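Shikimate 5-dehydrogenase AroE (5-dehydroshikimate reductase) (Mycobacterium tuberculosis, PDB 4P4G) probably catalyses the NADP-dependent interconversion of 3-dehydroshikimate and shikimate, the fourth step of the route to chorismate, and is captured here with shikimate bound. Local coordinates at residues Q247-Q250 with P255-R258; S235-L240 with C263-L268; G176-A181 with A201-A206. One frame throughout, in Å; residues are numbered along the deposited sequence.

In the fold
Interactions 1 and 2 both fasten helix 236-252 to what follows it: interaction 1 to the loop leading into helix 258-267, interaction 2 to the end of that helix. Interaction 1 is therefore nested within the loop closed by interaction 2, and each has a residue touching shikimate. Their chemistry differs: interaction 1 joins a carboxylate to an amide and a guanidinium on its more open side, beside one buried valine-proline touch, whereas interaction 2 is mainly leucine packing. Interaction 3 is wholly apolar and joins helices of the parallel-sheet domain, its centre about 38 Å from that of interaction 1. All three are partly buried, but only interactions 1 and 3 include fully exposed touching residues.

Interaction 1. Residues Q247-Q250 with P255-R258; sequences QVEQ and PAPR. With SKM ((3R,4S,5R)-3,4,5-trihydroxycyclohex-1-ene-1-carboxylic acid), chain C.
Glu249 reaches from helix 236-252 to the loop at Ala256 and Arg258, while Val248, one residue earlier, meets Pro257 on the buried side. The apolar half is the enclosed one: CG1 of Val248 and CD of Pro257 meet tip to tip at 4.1 Å, and both residues are buried. The polar half lies nearer the surface and rests on one oxygen. Glu249 OE2 accepts the N-H of Ala256 through its anti lone pair, at 3.2 Å and nearly straight (166°). The same OE2 meets Arg258 NH1 at the guanidinium edge in a long salt bridge of 3.5 Å. Carboxylate and guanidinium planes are 65° apart, far from a coplanar two-bond pairing, and Arg258 is itself exposed. An extended chain beyond CG (chi2 -178°) carries the Glu249 carboxylate across to the loop. Pro257 centres an inverse gamma turn and occupies the N-cap position of helix 258-267. From the same helical turn, Gln247 NE2 gives a bent hydrogen bond to shikimate O11, 3.0 Å; its OE1 is hydrogen-bonded to both Ser63 OG and His24 NE2. Val248 and Pro257 both rest on helix 20-30, at Ala27, whereas Gln247 also bonds Thr91 on strand 91-95.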
ATOM      1  N   GLN A 247      -6.534  -9.792   0.729  1.00  8.71           N
ATOM      2  CA  GLN A 247      -5.504 -10.742   1.119  1.00  9.64           C
ATOM      3  C   GLN A 247      -6.119 -11.918   1.865  1.00  9.28           C
ATOM      4  O   GLN A 247      -5.797 -13.084   1.597  1.00  9.37           O
ATOM      5  CB  GLN A 247      -4.440 -10.058   1.971  1.00 10.95           C
ATOM      6  CG  GLN A 247      -3.465  -9.229   1.175  1.00 12.89           C
ATOM      7  CD  GLN A 247      -2.283  -8.816   2.014  1.00 13.39           C
ATOM      8  OE1 GLN A 247      -2.337  -8.864   3.253  1.00 13.89           O
ATOM      9  NE2 GLN A 247      -1.201  -8.430   1.357  1.00 13.26           N
ATOM     10  N   VAL A 248      -7.020 -11.628   2.800  1.00  8.75           N
ATOM     11  CA  VAL A 248      -7.715 -12.700   3.517  1.00  7.56           C
ATOM     12  C   VAL A 248      -8.481 -13.602   2.547  1.00  8.63           C
ATOM     13  O   VAL A 248      -8.439 -14.822   2.665  1.00 12.16           O
ATOM     14  CB  VAL A 248      -8.644 -12.129   4.614  1.00  9.54           C
ATOM     15  CG1 VAL A 248      -9.520 -13.220   5.195  1.00 11.01           C
ATOM     16  CG2 VAL A 248      -7.798 -11.496   5.726  1.00 10.54           C
ATOM     17  N   GLU A 249      -9.135 -13.006   1.557  1.00  8.41           N
ATOM     18  CA  GLU A 249      -9.868 -13.776   0.553  1.00 10.43           C
ATOM     19  C   GLU A 249      -8.965 -14.737  -0.207  1.00 12.46           C
ATOM     20  O   GLU A 249      -9.337 -15.884  -0.444  1.00 13.09           O
ATOM     21  CB  GLU A 249     -10.647 -12.850  -0.392  1.00 13.18           C
ATOM     22  CG  GLU A 249     -11.714 -12.050   0.363  1.00 16.61           C
ATOM     23  CD  GLU A 249     -12.552 -11.152  -0.514  1.00 26.08           C
ATOM     24  OE1 GLU A 249     -12.118 -10.840  -1.645  1.00 28.05           O
ATOM     25  OE2 GLU A 249     -13.653 -10.759  -0.059  1.00 29.36           O
ATOM     26  N   GLN A 250      -7.776 -14.277  -0.578  1.00 12.75           N
ATOM     27  CA  GLN A 250      -6.874 -15.123  -1.346  1.00 15.74           C
ATOM     28  C   GLN A 250      -6.201 -16.194  -0.495  1.00 14.54           C
ATOM     29  O   GLN A 250      -5.924 -17.286  -0.987  1.00 15.46           O
ATOM     30  CB  GLN A 250      -5.851 -14.277  -2.097  1.00 18.70           C
ATOM     31  CG  GLN A 250      -6.461 -13.550  -3.297  1.00 21.25           C
ATOM     32  CD  GLN A 250      -5.522 -12.545  -3.894  1.00 25.72           C
ATOM     33  OE1 GLN A 250      -4.762 -12.860  -4.808  1.00 27.87           O
ATOM     34  NE2 GLN A 250      -5.561 -11.319  -3.380  1.00 25.98           N
ATOM     35  N   PRO A 255     -15.046 -15.262   1.793  1.00 13.09           N
ATOM     36  CA  PRO A 255     -15.240 -13.805   1.786  1.00 12.62           C
ATOM     37  C   PRO A 255     -14.619 -13.194   3.033  1.00 12.81           C
ATOM     38  O   PRO A 255     -14.647 -13.809   4.102  1.00 14.39           O
ATOM     39  CB  PRO A 255     -16.768 -13.645   1.854  1.00 12.08           C
ATOM     40  CG  PRO A 255     -17.334 -15.009   1.520  1.00 12.19           C
ATOM     41  CD  PRO A 255     -16.312 -15.983   2.005  1.00 11.76           C
ATOM     42  N   ALA A 256     -14.072 -11.991   2.911  1.00 11.18           N
ATOM     43  CA  ALA A 256     -13.457 -11.351   4.065  1.00 12.16           C
ATOM     44  C   ALA A 256     -14.534 -11.005   5.082  1.00 13.49           C
ATOM     45  O   ALA A 256     -15.592 -10.489   4.726  1.00 15.54           O
ATOM     46  CB  ALA A 256     -12.684 -10.106   3.651  1.00 12.22           C
ATOM     47  N   PRO A 257     -14.273 -11.313   6.356  1.00 13.63           N
ATOM     48  CA  PRO A 257     -15.199 -10.940   7.428  1.00 13.80           C
ATOM     49  C   PRO A 257     -14.933  -9.490   7.815  1.00 15.26           C
ATOM     50  O   PRO A 257     -14.212  -9.189   8.783  1.00 12.48           O
ATOM     51  CB  PRO A 257     -14.829 -11.911   8.555  1.00 14.98           C
ATOM     52  CG  PRO A 257     -13.386 -12.211   8.333  1.00 16.25           C
ATOM     53  CD  PRO A 257     -13.137 -12.116   6.848  1.00 14.90           C
ATOM     54  N   ARG A 258     -15.504  -8.589   7.019  1.00 15.40           N
ATOM     55  CA  ARG A 258     -15.203  -7.170   7.121  1.00 14.55           C
ATOM     56  C   ARG A 258     -15.547  -6.568   8.482  1.00 13.76           C
ATOM     57  O   ARG A 258     -14.788  -5.754   8.990  1.00 14.20           O
ATOM     58  CB  ARG A 258     -15.876  -6.403   5.969  1.00 19.03           C
ATOM     59  CG  ARG A 258     -15.291  -6.778   4.598  1.00 22.20           C
ATOM     60  CD  ARG A 258     -16.066  -6.175   3.436  1.00 28.86           C
ATOM     61  NE  ARG A 258     -15.184  -5.721   2.361  1.00 34.12           N
ATOM     62  CZ  ARG A 258     -14.692  -6.501   1.402  1.00 37.42           C
ATOM     63  NH1 ARG A 258     -14.982  -7.795   1.371  1.00 38.87           N
ATOM     64  NH2 ARG A 258     -13.902  -5.984   0.467  1.00 38.47           N
TER
HETATM   65  O12 SKM C 301       0.620  -3.833   1.448  1.00 19.07           O
HETATM   66  C8  SKM C 301       0.616  -3.906   2.871  1.00 19.11           C
HETATM   67  C6  SKM C 301       1.384  -2.729   3.401  1.00 21.24           C
HETATM   68  O7  SKM C 301       2.615  -2.580   2.719  1.00 24.83           O
HETATM   69  C5  SKM C 301       1.657  -2.944   4.801  1.00 17.41           C
HETATM   70  C4  SKM C 301       1.552  -4.088   5.476  1.00 13.30           C
HETATM   71  C1  SKM C 301       1.906  -4.114   6.952  1.00 11.21           C
HETATM   72  O2  SKM C 301       1.735  -5.156   7.601  1.00 13.07           O
HETATM   73  O3  SKM C 301       2.358  -3.104   7.523  1.00 14.87           O
HETATM   74  C10 SKM C 301       1.068  -5.414   4.818  1.00 14.00           C
HETATM   75  C9  SKM C 301       1.184  -5.239   3.275  1.00 17.56           C
HETATM   76  O11 SKM C 301       0.424  -6.261   2.731  1.00 17.21           O

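Interaction 2. Residues S235-L240 with C263-L268; sequences SGLQML and CALAAL. With SKM ((3R,4S,5R)-3,4,5-trihydroxycyclohex-1-ene-1-carboxylic acid), chain C.
Leu265 points its forked tip at the carbonyl of Leu237, and this approach is the centre of the contact between helices 236-252 and 258-267. Its CG lies anti to the backbone N (chi1 -161°), which sends the two methyls across to the facing helix. CD1 approaches Leu237 O at 3.6 Å and the CB of Leu237 at 4.2 Å. The other branch, CD2, meets NE2 of Gln238 at 3.5 Å; here the side chains are set obliquely, and the glutamine gets there by bending at chi2 (-58°), since its CB starts out away from the partner helix. Leu237 and Leu268 instead slide past one another in opposite directions, touching by CD2 of Leu237 and CD1 of Leu268 at 4.0 Å. Thus Leu237 is met by two leucines, through its backbone and CB by one and through its branch end by the other. The start of its helix is fixed by Ser235, the N-cap residue, whose OG accepts from Leu237 N at 3.1 Å. One turn further on, Leu240 sets CD1 over the face of the shikimate ring, 3.8 Å from C4, the alkene carbon bearing the carboxylate. Gly236 is bonded through its backbone to Ile214, and Leu240 packs on Leu23 of helix 20-30. The two successive C-terminal helices pack through these leucines, and the first lines the shikimate pocket, as in the shikimate dehydrogenase family.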
ATOM      1  N   SER A 235      -5.225   7.852   8.030  1.00  9.01           N
ATOM      2  CA  SER A 235      -3.983   7.190   8.416  1.00 10.18           C
ATOM      3  C   SER A 235      -3.750   5.908   7.629  1.00  9.60           C
ATOM      4  O   SER A 235      -4.663   5.379   6.975  1.00  9.25           O
ATOM      5  CB  SER A 235      -3.976   6.874   9.904  1.00 12.48           C
ATOM      6  OG  SER A 235      -4.540   5.612  10.150  1.00 13.52           O
ATOM      7  N   GLY A 236      -2.523   5.404   7.710  1.00 10.54           N
ATOM      8  CA  GLY A 236      -2.138   4.167   7.051  1.00 10.90           C
ATOM      9  C   GLY A 236      -2.914   2.960   7.539  1.00  8.65           C
ATOM     10  O   GLY A 236      -2.949   1.919   6.874  1.00  9.70           O
ATOM     11  N   LEU A 237      -3.530   3.085   8.711  1.00  8.30           N
ATOM     12  CA  LEU A 237      -4.339   1.989   9.247  1.00  8.68           C
ATOM     13  C   LEU A 237      -5.554   1.742   8.379  1.00  8.32           C
ATOM     14  O   LEU A 237      -6.002   0.594   8.247  1.00  7.51           O
ATOM     15  CB  LEU A 237      -4.811   2.296  10.677  1.00 10.79           C
ATOM     16  CG  LEU A 237      -3.799   2.185  11.811  1.00 13.84           C
ATOM     17  CD1 LEU A 237      -4.515   2.320  13.158  1.00 15.03           C
ATOM     18  CD2 LEU A 237      -3.061   0.863  11.725  1.00 12.84           C
ATOM     19  N   GLN A 238      -6.115   2.806   7.801  1.00  7.10           N
ATOM     20  CA  GLN A 238      -7.284   2.633   6.936  1.00  7.48           C
ATOM     21  C   GLN A 238      -6.863   1.947   5.629  1.00  8.13           C
ATOM     22  O   GLN A 238      -7.571   1.061   5.129  1.00 10.65           O
ATOM     23  CB  GLN A 238      -8.005   3.973   6.688  1.00 13.04           C
ATOM     24  CG  GLN A 238      -8.556   4.617   7.975  1.00 13.63           C
ATOM     25  CD  GLN A 238      -9.527   3.703   8.717  1.00 17.04           C
ATOM     26  OE1 GLN A 238     -10.373   3.054   8.108  1.00 20.02           O
ATOM     27  NE2 GLN A 238      -9.397   3.646  10.036  1.00 18.78           N
ATOM     28  N   MET A 239      -5.702   2.326   5.092  1.00  8.52           N
ATOM     29  CA  MET A 239      -5.158   1.623   3.922  1.00  9.40           C
ATOM     30  C   MET A 239      -4.868   0.160   4.259  1.00 10.58           C
ATOM     31  O   MET A 239      -5.163  -0.734   3.467  1.00  9.91           O
ATOM     32  CB  MET A 239      -3.883   2.292   3.397  1.00 12.93           C
ATOM     33  CG  MET A 239      -3.432   1.738   2.046  1.00 17.89           C
ATOM     34  SD  MET A 239      -1.921   2.497   1.435  1.00 37.68           S
ATOM     35  CE  MET A 239      -2.232   4.211   1.835  1.00 18.76           C
ATOM     36  N   LEU A 240      -4.304  -0.081   5.441  1.00  9.02           N
ATOM     37  CA  LEU A 240      -4.010  -1.447   5.886  1.00  8.51           C
ATOM     38  C   LEU A 240      -5.259  -2.331   5.931  1.00  8.24           C
ATOM     39  O   LEU A 240      -5.243  -3.457   5.455  1.00  8.43           O
ATOM     40  CB  LEU A 240      -3.344  -1.423   7.269  1.00  7.81           C
ATOM     41  CG  LEU A 240      -2.990  -2.812   7.811  1.00 10.50           C
ATOM     42  CD1 LEU A 240      -1.788  -3.369   7.043  1.00 12.11           C
ATOM     43  CD2 LEU A 240      -2.709  -2.728   9.311  1.00 11.13           C
ATOM     44  N   CYS A 263     -13.594  -4.265  13.520  1.00  8.72           N
ATOM     45  CA  CYS A 263     -13.495  -4.282  14.980  1.00 11.18           C
ATOM     46  C   CYS A 263     -12.069  -4.511  15.493  1.00 12.74           C
ATOM     47  O   CYS A 263     -11.683  -3.975  16.536  1.00 13.94           O
ATOM     48  CB  CYS A 263     -14.421  -5.336  15.554  1.00 12.35           C
ATOM     49  SG  CYS A 263     -16.144  -4.920  15.330  1.00 20.22           S
ATOM     50  N   ALA A 264     -11.293  -5.325  14.786  1.00 11.49           N
ATOM     51  CA  ALA A 264      -9.903  -5.553  15.190  1.00 12.28           C
ATOM     52  C   ALA A 264      -9.100  -4.271  15.039  1.00 12.15           C
ATOM     53  O   ALA A 264      -8.258  -3.954  15.882  1.00 12.44           O
ATOM     54  CB  ALA A 264      -9.278  -6.658  14.376  1.00 11.90           C
ATOM     55  N   LEU A 265      -9.359  -3.535  13.962  1.00 10.61           N
ATOM     56  CA  LEU A 265      -8.639  -2.294  13.719  1.00 11.68           C
ATOM     57  C   LEU A 265      -8.936  -1.312  14.848  1.00 13.14           C
ATOM     58  O   LEU A 265      -8.049  -0.601  15.315  1.00 15.33           O
ATOM     59  CB  LEU A 265      -9.014  -1.702  12.360  1.00 11.68           C
ATOM     60  CG  LEU A 265      -8.018  -0.676  11.799  1.00 13.94           C
ATOM     61  CD1 LEU A 265      -6.857  -1.371  11.092  1.00 14.74           C
ATOM     62  CD2 LEU A 265      -8.706   0.277  10.853  1.00 14.97           C
ATOM     63  N   ALA A 266     -10.185  -1.303  15.309  1.00 12.61           N
ATOM     64  CA  ALA A 266     -10.594  -0.413  16.396  1.00 14.15           C
ATOM     65  C   ALA A 266      -9.989  -0.820  17.740  1.00 15.31           C
ATOM     66  O   ALA A 266      -9.913  -0.004  18.665  1.00 16.77           O
ATOM     67  CB  ALA A 266     -12.118  -0.355  16.500  1.00 16.02           C
ATOM     68  N   ALA A 267      -9.578  -2.084  17.849  1.00 13.82           N
ATOM     69  CA  ALA A 267      -9.016  -2.619  19.093  1.00 16.45           C
ATOM     70  C   ALA A 267      -7.504  -2.400  19.201  1.00 16.85           C
ATOM     71  O   ALA A 267      -6.912  -2.682  20.245  1.00 16.49           O
ATOM     72  CB  ALA A 267      -9.345  -4.093  19.234  1.00 17.18           C
ATOM     73  N   LEU A 268      -6.887  -1.929  18.119  1.00 15.94           N
ATOM     74  CA  LEU A 268      -5.470  -1.582  18.138  1.00 19.14           C
ATOM     75  C   LEU A 268      -5.259  -0.379  19.046  1.00 26.45           C
ATOM     76  O   LEU A 268      -6.214   0.324  19.380  1.00 27.96           O
ATOM     77  CB  LEU A 268      -4.992  -1.244  16.724  1.00 13.51           C
ATOM     78  CG  LEU A 268      -5.059  -2.347  15.657  1.00 12.30           C
ATOM     79  CD1 LEU A 268      -4.704  -1.775  14.307  1.00 12.83           C
ATOM     80  CD2 LEU A 268      -4.132  -3.512  15.981  1.00 12.81           C
TER
HETATM   81  O12 SKM C 301       0.620  -3.833   1.448  1.00 19.07           O
HETATM   82  C8  SKM C 301       0.616  -3.906   2.871  1.00 19.11           C
HETATM   83  C6  SKM C 301       1.384  -2.729   3.401  1.00 21.24           C
HETATM   84  O7  SKM C 301       2.615  -2.580   2.719  1.00 24.83           O
HETATM   85  C5  SKM C 301       1.657  -2.944   4.801  1.00 17.41           C
HETATM   86  C4  SKM C 301       1.552  -4.088   5.476  1.00 13.30           C
HETATM   87  C1  SKM C 301       1.906  -4.114   6.952  1.00 11.21           C
HETATM   88  O2  SKM C 301       1.735  -5.156   7.601  1.00 13.07           O
HETATM   89  O3  SKM C 301       2.358  -3.104   7.523  1.00 14.87           O
HETATM   90  C10 SKM C 301       1.068  -5.414   4.818  1.00 14.00           C
HETATM   91  C9  SKM C 301       1.184  -5.239   3.275  1.00 17.56           C
HETATM   92  O11 SKM C 301       0.424  -6.261   2.731  1.00 17.21           O

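Interaction 3. Residues G176-A181 with A201-A206; sequences GGLADA and AGTLAA
The helical segments 176-181 and 201-206 approach most closely at Ala179 and Thr203, whose CA atoms are 6.0 Å apart. Both belong to the Rossmann-type domain with its six-stranded parallel sheet: helix 178-184 lies in the crossover from edge strand 167-172 to strand 187-190, and helix 201-204 precedes strand 209-212. The chain enters helix 178-184 through Gly176, whose positive phi of 118° suits glycine, and Gly177, whose O accepts from Ala181 N at 3.1 Å in the first turn. Between the segments the contact is apolar throughout. Thr203 supplies a methyl rather than its hydroxyl: with OG1 beside the backbone N (chi1 -62°) and CG2 anti to that N, CG2 faces the other helix. There it sits against Leu178 CG at 3.8 Å, with Leu178 CD2 also close, the two side chains lying at a slant. The same methyl also lies against the backbone of the next residue after Leu178, 3.9 Å from the CA of Ala179, so it is lodged against two successive residues. Toward the sheet the contact becomes more deeply buried, for Leu178 and Leu204 are both covered, whereas Ala179 is exposed and Thr203 partly so. Leu204 also packs on Leu123 of strand 119-123 and on Leu222 of helix 221-229, while Ala181 meets Leu121 of the same central strand. The leucine side chains cross at about a right angle, and they touch where CD1 of Leu178 meets CD2 of Leu204 at 4.0 Å.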
ATOM      1  N   GLY A 176      11.027  23.927  -7.202  1.00 24.05           N
ATOM      2  CA  GLY A 176      10.170  25.098  -7.104  1.00 24.53           C
ATOM      3  C   GLY A 176       8.762  24.925  -7.626  1.00 23.54           C
ATOM      4  O   GLY A 176       7.990  25.885  -7.681  1.00 26.16           O
ATOM      5  N   GLY A 177       8.411  23.702  -8.002  1.00 18.62           N
ATOM      6  CA  GLY A 177       7.095  23.455  -8.565  1.00 15.66           C
ATOM      7  C   GLY A 177       6.118  22.817  -7.596  1.00 16.65           C
ATOM      8  O   GLY A 177       4.931  22.679  -7.904  1.00 16.95           O
ATOM      9  N   LEU A 178       6.600  22.436  -6.418  1.00 16.40           N
ATOM     10  CA  LEU A 178       5.757  21.699  -5.482  1.00 15.56           C
ATOM     11  C   LEU A 178       4.536  22.511  -5.023  1.00 17.21           C
ATOM     12  O   LEU A 178       3.428  21.991  -4.983  1.00 17.88           O
ATOM     13  CB  LEU A 178       6.576  21.211  -4.284  1.00 17.46           C
ATOM     14  CG  LEU A 178       5.820  20.321  -3.297  1.00 15.96           C
ATOM     15  CD1 LEU A 178       5.176  19.137  -4.003  1.00 15.39           C
ATOM     16  CD2 LEU A 178       6.749  19.830  -2.199  1.00 16.42           C
ATOM     17  N   ALA A 179       4.736  23.785  -4.707  1.00 20.66           N
ATOM     18  CA  ALA A 179       3.642  24.631  -4.221  1.00 22.67           C
ATOM     19  C   ALA A 179       2.486  24.723  -5.222  1.00 22.96           C
ATOM     20  O   ALA A 179       1.316  24.612  -4.849  1.00 23.43           O
ATOM     21  CB  ALA A 179       4.157  26.021  -3.875  1.00 25.17           C
ATOM     22  N   ASP A 180       2.818  24.924  -6.490  1.00 23.58           N
ATOM     23  CA  ASP A 180       1.801  24.995  -7.537  1.00 26.03           C
ATOM     24  C   ASP A 180       1.113  23.638  -7.763  1.00 23.52           C
ATOM     25  O   ASP A 180      -0.081  23.576  -8.055  1.00 24.15           O
ATOM     26  CB  ASP A 180       2.415  25.529  -8.830  1.00 31.02           C
ATOM     27  CG  ASP A 180       2.850  26.988  -8.711  1.00 37.77           C
ATOM     28  OD1 ASP A 180       2.201  27.751  -7.957  1.00 40.71           O
ATOM     29  OD2 ASP A 180       3.841  27.371  -9.375  1.00 38.50           O
ATOM     30  N   ALA A 181       1.866  22.554  -7.616  1.00 21.18           N
ATOM     31  CA  ALA A 181       1.296  21.211  -7.734  1.00 17.82           C
ATOM     32  C   ALA A 181       0.277  20.953  -6.621  1.00 19.05           C
ATOM     33  O   ALA A 181      -0.787  20.368  -6.855  1.00 19.60           O
ATOM     34  CB  ALA A 181       2.398  20.169  -7.725  1.00 15.36           C
ATOM     35  N   ALA A 201       6.335  19.441   4.755  1.00 15.48           N
ATOM     36  CA  ALA A 201       4.991  19.427   5.326  1.00 15.25           C
ATOM     37  C   ALA A 201       4.310  20.789   5.256  1.00 17.02           C
ATOM     38  O   ALA A 201       3.096  20.860   5.059  1.00 20.12           O
ATOM     39  CB  ALA A 201       5.008  18.897   6.751  1.00 15.53           C
ATOM     40  N   GLY A 202       5.084  21.862   5.383  1.00 15.84           N
ATOM     41  CA  GLY A 202       4.528  23.207   5.316  1.00 17.63           C
ATOM     42  C   GLY A 202       3.944  23.513   3.948  1.00 19.74           C
ATOM     43  O   GLY A 202       2.907  24.173   3.823  1.00 23.63           O
ATOM     44  N   THR A 203       4.617  23.027   2.912  1.00 17.99           N
ATOM     45  CA  THR A 203       4.160  23.211   1.537  1.00 17.28           C
ATOM     46  C   THR A 203       2.973  22.304   1.219  1.00 15.57           C
ATOM     47  O   THR A 203       2.012  22.724   0.561  1.00 19.19           O
ATOM     48  CB  THR A 203       5.307  22.943   0.549  1.00 18.38           C
ATOM     49  OG1 THR A 203       6.358  23.885   0.794  1.00 21.26           O
ATOM     50  CG2 THR A 203       4.832  23.088  -0.889  1.00 19.85           C
ATOM     51  N   LEU A 204       3.045  21.066   1.691  1.00 14.49           N
ATOM     52  CA  LEU A 204       2.004  20.070   1.447  1.00 14.57           C
ATOM     53  C   LEU A 204       0.749  20.266   2.312  1.00 16.00           C
ATOM     54  O   LEU A 204      -0.309  19.729   1.989  1.00 15.82           O
ATOM     55  CB  LEU A 204       2.570  18.665   1.660  1.00 13.32           C
ATOM     56  CG  LEU A 204       3.741  18.208   0.784  1.00 14.01           C
ATOM     57  CD1 LEU A 204       4.349  16.950   1.402  1.00 13.62           C
ATOM     58  CD2 LEU A 204       3.286  17.952  -0.638  1.00 17.62           C
ATOM     59  N   ALA A 205       0.862  21.050   3.386  1.00 14.93           N
ATOM     60  CA  ALA A 205      -0.201  21.141   4.400  1.00 16.59           C
ATOM     61  C   ALA A 205      -1.535  21.613   3.841  1.00 18.96           C
ATOM     62  O   ALA A 205      -2.589  21.348   4.422  1.00 19.05           O
ATOM     63  CB  ALA A 205       0.230  22.041   5.546  1.00 18.91           C
ATOM     64  N   ALA A 206      -1.480  22.326   2.719  1.00 18.23           N
ATOM     65  CA  ALA A 206      -2.666  22.922   2.114  1.00 18.25           C
ATOM     66  C   ALA A 206      -3.553  21.945   1.341  1.00 17.23           C
ATOM     67  O   ALA A 206      -4.590  22.344   0.815  1.00 19.86           O
ATOM     68  CB  ALA A 206      -2.263  24.085   1.219  1.00 21.21           C
TER